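Local coordinates for protein globin II, extracellular (Lumbricus terrestris, PDB 1X9F) that probably binds and carries oxygen through its heme, as a globin subunit of the earthworm's giant extracellular erythrocruorin, at residues 90-95 against 139-144. Sequence-based numbering, arbitrary orientation.
Sequences DHLQVQ and DGIKGH. With HEM (protoporphyrin IX containing Fe), chain R.
Q93 reaches from helix 82-96 over the C-terminal end of helix 127-142. Its CA lies 3.3 Å from I141 O, a CA-H...O contact. CG stands anti to the backbone N (chi1 172°), which carries the chain outward across the last helical carbonyls. CB comes first, 3.3 Å from G140 O. CG follows, 3.4 Å from I141 O. CD passes more loosely by G140 O. The amide nitrogen ends over G143, where the backbone leaves the helix with positive phi; G143 is poorly ordered, so this last approach is doubtful. No hydrogen bond joins the two segments. Deeper in, L92 CB meets I141 CG1 at 4.0 Å, and L92 CD1 also touches the isoleucine branch. Both residues line the heme pocket, and F106 backs I141. H91 turns to a second heme, probably that of a neighbouring subunit. Its NE2 gives a nearly straight bond (169°) to HEM O1A at 2.9 Å, and Q95 NE2 adds a weak one to HEM O1A at 3.1 Å. L92 O accepts a hydrogen bond from H96 ND1, consistent with H96 being the proximal histidine. This is the F-helix to H-helix packing of the globin fold, on the proximal side of the heme.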
ATOM      1  N   ASP B  90      -6.418  45.209 -27.407  1.00 28.07           N
ATOM      2  CA  ASP B  90      -5.866  46.104 -28.435  1.00 29.92           C
ATOM      3  C   ASP B  90      -5.189  45.313 -29.533  1.00 28.79           C
ATOM      4  O   ASP B  90      -5.347  45.625 -30.711  1.00 30.47           O
ATOM      5  CB  ASP B  90      -4.838  47.078 -27.842  1.00 31.06           C
ATOM      6  CG  ASP B  90      -5.472  48.194 -27.019  1.00 41.53           C
ATOM      7  OD1 ASP B  90      -6.708  48.391 -27.093  1.00 51.58           O
ATOM      8  OD2 ASP B  90      -4.801  48.937 -26.266  1.00 42.99           O
ATOM      9  N   HIS B  91      -4.417  44.302 -29.136  1.00 30.20           N
ATOM     10  CA  HIS B  91      -3.742  43.419 -30.083  1.00 30.24           C
ATOM     11  C   HIS B  91      -4.762  42.771 -31.016  1.00 30.52           C
ATOM     12  O   HIS B  91      -4.580  42.761 -32.240  1.00 31.31           O
ATOM     13  CB  HIS B  91      -2.940  42.346 -29.345  1.00 29.81           C
ATOM     14  CG  HIS B  91      -2.077  41.511 -30.240  1.00 29.70           C
ATOM     15  ND1 HIS B  91      -0.844  41.934 -30.688  1.00 32.68           N
ATOM     16  CD2 HIS B  91      -2.257  40.269 -30.750  1.00 34.92           C
ATOM     17  CE1 HIS B  91      -0.309  40.996 -31.449  1.00 27.68           C
ATOM     18  NE2 HIS B  91      -1.146  39.975 -31.503  1.00 34.77           N
ATOM     19  N   LEU B  92      -5.843  42.257 -30.429  1.00 28.15           N
ATOM     20  CA  LEU B  92      -6.918  41.607 -31.175  1.00 27.54           C
ATOM     21  C   LEU B  92      -7.660  42.595 -32.066  1.00 27.85           C
ATOM     22  O   LEU B  92      -7.982  42.284 -33.218  1.00 26.25           O
ATOM     23  CB  LEU B  92      -7.904  40.925 -30.218  1.00 28.90           C
ATOM     24  CG  LEU B  92      -7.419  39.737 -29.383  1.00 27.55           C
ATOM     25  CD1 LEU B  92      -8.464  39.345 -28.348  1.00 22.91           C
ATOM     26  CD2 LEU B  92      -7.070  38.549 -30.269  1.00 26.14           C
ATOM     27  N   GLN B  93      -7.929  43.780 -31.520  1.00 26.56           N
ATOM     28  CA  GLN B  93      -8.602  44.838 -32.262  1.00 27.83           C
ATOM     29  C   GLN B  93      -7.818  45.223 -33.502  1.00 26.42           C
ATOM     30  O   GLN B  93      -8.409  45.458 -34.556  1.00 28.18           O
ATOM     31  CB  GLN B  93      -8.817  46.072 -31.389  1.00 30.61           C
ATOM     32  CG  GLN B  93      -9.329  47.280 -32.162  1.00 35.37           C
ATOM     33  CD  GLN B  93      -9.150  48.569 -31.403  1.00 41.21           C
ATOM     34  OE1 GLN B  93      -8.027  48.961 -31.074  1.00 46.04           O
ATOM     35  NE2 GLN B  93     -10.256  49.244 -31.122  1.00 46.95           N
ATOM     36  N   VAL B  94      -6.497  45.296 -33.379  1.00 25.07           N
ATOM     37  CA  VAL B  94      -5.651  45.577 -34.537  1.00 27.22           C
ATOM     38  C   VAL B  94      -5.811  44.474 -35.589  1.00 28.47           C
ATOM     39  O   VAL B  94      -5.849  44.754 -36.787  1.00 31.65           O
ATOM     40  CB  VAL B  94      -4.157  45.794 -34.137  1.00 27.83           C
ATOM     41  CG1 VAL B  94      -3.232  45.742 -35.354  1.00 18.32           C
ATOM     42  CG2 VAL B  94      -3.986  47.113 -33.394  1.00 24.33           C
ATOM     43  N   GLN B  95      -5.929  43.227 -35.143  1.00 31.92           N
ATOM     44  CA  GLN B  95      -6.092  42.107 -36.064  1.00 32.69           C
ATOM     45  C   GLN B  95      -7.466  42.059 -36.732  1.00 34.92           C
ATOM     46  O   GLN B  95      -7.619  41.410 -37.765  1.00 36.98           O
ATOM     47  CB  GLN B  95      -5.796  40.783 -35.366  1.00 30.25           C
ATOM     48  CG  GLN B  95      -4.329  40.578 -35.066  1.00 30.23           C
ATOM     49  CD  GLN B  95      -4.068  39.417 -34.130  1.00 30.57           C
ATOM     50  OE1 GLN B  95      -4.912  39.067 -33.288  1.00 30.48           O
ATOM     51  NE2 GLN B  95      -2.890  38.818 -34.258  1.00 27.78           N
ATOM     52  N   ASP B 139     -16.231  44.446 -26.867  1.00 30.43           N
ATOM     53  CA  ASP B 139     -16.105  45.906 -26.958  1.00 33.18           C
ATOM     54  C   ASP B 139     -14.671  46.327 -27.262  1.00 33.76           C
ATOM     55  O   ASP B 139     -14.448  47.303 -27.976  1.00 35.41           O
ATOM     56  CB  ASP B 139     -16.575  46.601 -25.672  1.00 32.90           C
ATOM     57  CG  ASP B 139     -18.090  46.651 -25.550  1.00 38.84           C
ATOM     58  OD1 ASP B 139     -18.794  46.527 -26.578  1.00 44.65           O
ATOM     59  OD2 ASP B 139     -18.667  46.823 -24.456  1.00 44.22           O
ATOM     60  N   GLY B 140     -13.708  45.591 -26.709  1.00 33.63           N
ATOM     61  CA  GLY B 140     -12.295  45.876 -26.924  1.00 32.16           C
ATOM     62  C   GLY B 140     -11.756  45.411 -28.269  1.00 33.73           C
ATOM     63  O   GLY B 140     -10.714  45.893 -28.712  1.00 33.81           O
ATOM     64  N   ILE B 141     -12.444  44.473 -28.917  1.00 33.01           N
ATOM     65  CA  ILE B 141     -11.990  43.968 -30.216  1.00 35.41           C
ATOM     66  C   ILE B 141     -12.576  44.829 -31.334  1.00 38.07           C
ATOM     67  O   ILE B 141     -11.908  45.140 -32.326  1.00 36.24           O
ATOM     68  CB  ILE B 141     -12.365  42.468 -30.390  1.00 35.84           C
ATOM     69  CG1 ILE B 141     -11.697  41.618 -29.299  1.00 34.06           C
ATOM     70  CG2 ILE B 141     -11.966  41.960 -31.784  1.00 34.89           C
ATOM     71  CD1 ILE B 141     -12.446  40.327 -28.962  1.00 30.06           C
ATOM     72  N   LYS B 142     -13.833  45.209 -31.149  1.00 41.80           N
ATOM     73  CA  LYS B 142     -14.511  46.110 -32.053  1.00 44.76           C
ATOM     74  C   LYS B 142     -13.881  47.493 -31.955  1.00 50.44           C
ATOM     75  O   LYS B 142     -13.629  48.144 -32.970  1.00 51.23           O
ATOM     76  CB  LYS B 142     -15.998  46.187 -31.694  1.00 42.29           C
ATOM     77  CG  LYS B 142     -16.705  44.842 -31.844  1.00 35.37           C
ATOM     78  CD  LYS B 142     -18.217  45.007 -31.929  1.00 32.24           C
ATOM     79  CE  LYS B 142     -18.833  45.381 -30.580  1.00 34.37           C
ATOM     80  NZ  LYS B 142     -20.320  45.242 -30.631  1.00 31.47           N
ATOM     81  N   GLY B 143     -13.606  47.921 -30.720  1.00 57.16           N
ATOM     82  CA  GLY B 143     -13.219  49.305 -30.438  1.00 64.65           C
ATOM     83  C   GLY B 143     -14.426  50.220 -30.310  1.00 69.92           C
ATOM     84  O   GLY B 143     -14.293  51.398 -29.960  1.00 70.70           O
ATOM     85  N   HIS B 144     -15.605  49.666 -30.605  1.00 74.31           N
ATOM     86  CA  HIS B 144     -16.868  50.399 -30.555  1.00 78.58           C
ATOM     87  C   HIS B 144     -17.472  50.293 -29.159  1.00 80.27           C
ATOM     88  O   HIS B 144     -17.114  49.397 -28.369  1.00 80.59           O
ATOM     89  CB  HIS B 144     -17.885  49.845 -31.572  1.00 79.69           C
ATOM     90  CG  HIS B 144     -17.530  50.081 -33.012  1.00 84.38           C
ATOM     91  ND1 HIS B 144     -17.180  51.319 -33.513  1.00 90.16           N
ATOM     92  CD2 HIS B 144     -17.518  49.235 -34.070  1.00 88.12           C
ATOM     93  CE1 HIS B 144     -16.944  51.219 -34.809  1.00 91.30           C
ATOM     94  NE2 HIS B 144     -17.143  49.965 -35.172  1.00 93.55           N
TER
HETATM   95  CHA HEM R 160       5.184  36.865 -31.724  1.00 29.00           C
HETATM   96  CHB HEM R 160       4.453  32.125 -30.701  1.00 30.82           C
HETATM   97  CHC HEM R 160       9.257  31.413 -30.230  1.00 31.01           C
HETATM   98  CHD HEM R 160       9.998  36.070 -31.607  1.00 25.92           C
HETATM   99  C1A HEM R 160       4.515  35.585 -31.415  1.00 30.17           C
HETATM  100  C2A HEM R 160       3.126  35.491 -31.361  1.00 26.95           C
HETATM  101  C3A HEM R 160       2.857  34.083 -31.055  1.00 26.59           C
HETATM  102  C4A HEM R 160       4.224  33.544 -30.971  1.00 27.12           C
HETATM  103  CMA HEM R 160       1.541  33.370 -30.872  1.00 27.67           C
HETATM  104  CAA HEM R 160       2.114  36.587 -31.563  1.00 28.76           C
HETATM  105  CBA HEM R 160       1.555  36.516 -32.972  1.00 28.19           C
HETATM  106  CGA HEM R 160       0.520  37.603 -33.098  1.00 30.10           C
HETATM  107  O1A HEM R 160      -0.629  37.387 -32.658  1.00 35.26           O
HETATM  108  O2A HEM R 160       0.856  38.679 -33.634  1.00 32.20           O
HETATM  109  C1B HEM R 160       5.749  31.494 -30.474  1.00 27.32           C
HETATM  110  C2B HEM R 160       5.829  30.164 -30.080  1.00 32.61           C
HETATM  111  C3B HEM R 160       7.171  30.030 -29.939  1.00 32.12           C
HETATM  112  C4B HEM R 160       7.805  31.208 -30.268  1.00 27.91           C
HETATM  113  CMB HEM R 160       4.738  29.143 -29.850  1.00 28.34           C
HETATM  114  CAB HEM R 160       7.756  28.874 -29.612  1.00 29.10           C
HETATM  115  CBB HEM R 160       8.005  27.600 -29.193  1.00 33.25           C
HETATM  116  C1C HEM R 160       9.906  32.691 -30.571  1.00 29.06           C
HETATM  117  C2C HEM R 160      11.282  32.842 -30.522  1.00 28.59           C
HETATM  118  C3C HEM R 160      11.453  34.140 -30.926  1.00 32.08           C
HETATM  119  C4C HEM R 160      10.210  34.687 -31.148  1.00 29.13           C
HETATM  120  CMC HEM R 160      12.335  31.826 -30.159  1.00 24.18           C
HETATM  121  CAC HEM R 160      12.754  34.848 -31.012  1.00 38.80           C
HETATM  122  CBC HEM R 160      13.443  35.264 -32.155  1.00 37.95           C
HETATM  123  C1D HEM R 160       8.701  36.743 -31.777  1.00 24.37           C
HETATM  124  C2D HEM R 160       8.623  38.101 -32.080  1.00 28.38           C
HETATM  125  C3D HEM R 160       7.273  38.374 -32.132  1.00 26.57           C
HETATM  126  C4D HEM R 160       6.642  37.070 -31.818  1.00 26.76           C
HETATM  127  CMD HEM R 160       9.774  39.050 -32.319  1.00 23.61           C
HETATM  128  CAD HEM R 160       6.600  39.687 -32.423  1.00 26.00           C
HETATM  129  CBD HEM R 160       6.494  40.444 -31.107  1.00 29.76           C
HETATM  130  CGD HEM R 160       5.707  41.692 -31.392  1.00 33.11           C
HETATM  131  O1D HEM R 160       6.317  42.726 -31.738  1.00 36.82           O
HETATM  132  O2D HEM R 160       4.469  41.624 -31.277  1.00 38.03           O
HETATM  133  NA  HEM R 160       5.214  34.432 -31.212  1.00 25.97           N
HETATM  134  NB  HEM R 160       6.919  32.183 -30.598  1.00 28.48           N
HETATM  135  NC  HEM R 160       9.215  33.801 -30.963  1.00 24.87           N
HETATM  136  ND  HEM R 160       7.532  36.075 -31.599  1.00 29.23           N
HETATM  137 FE   HEM R 160       7.219  34.122 -31.132  1.00 25.72          FE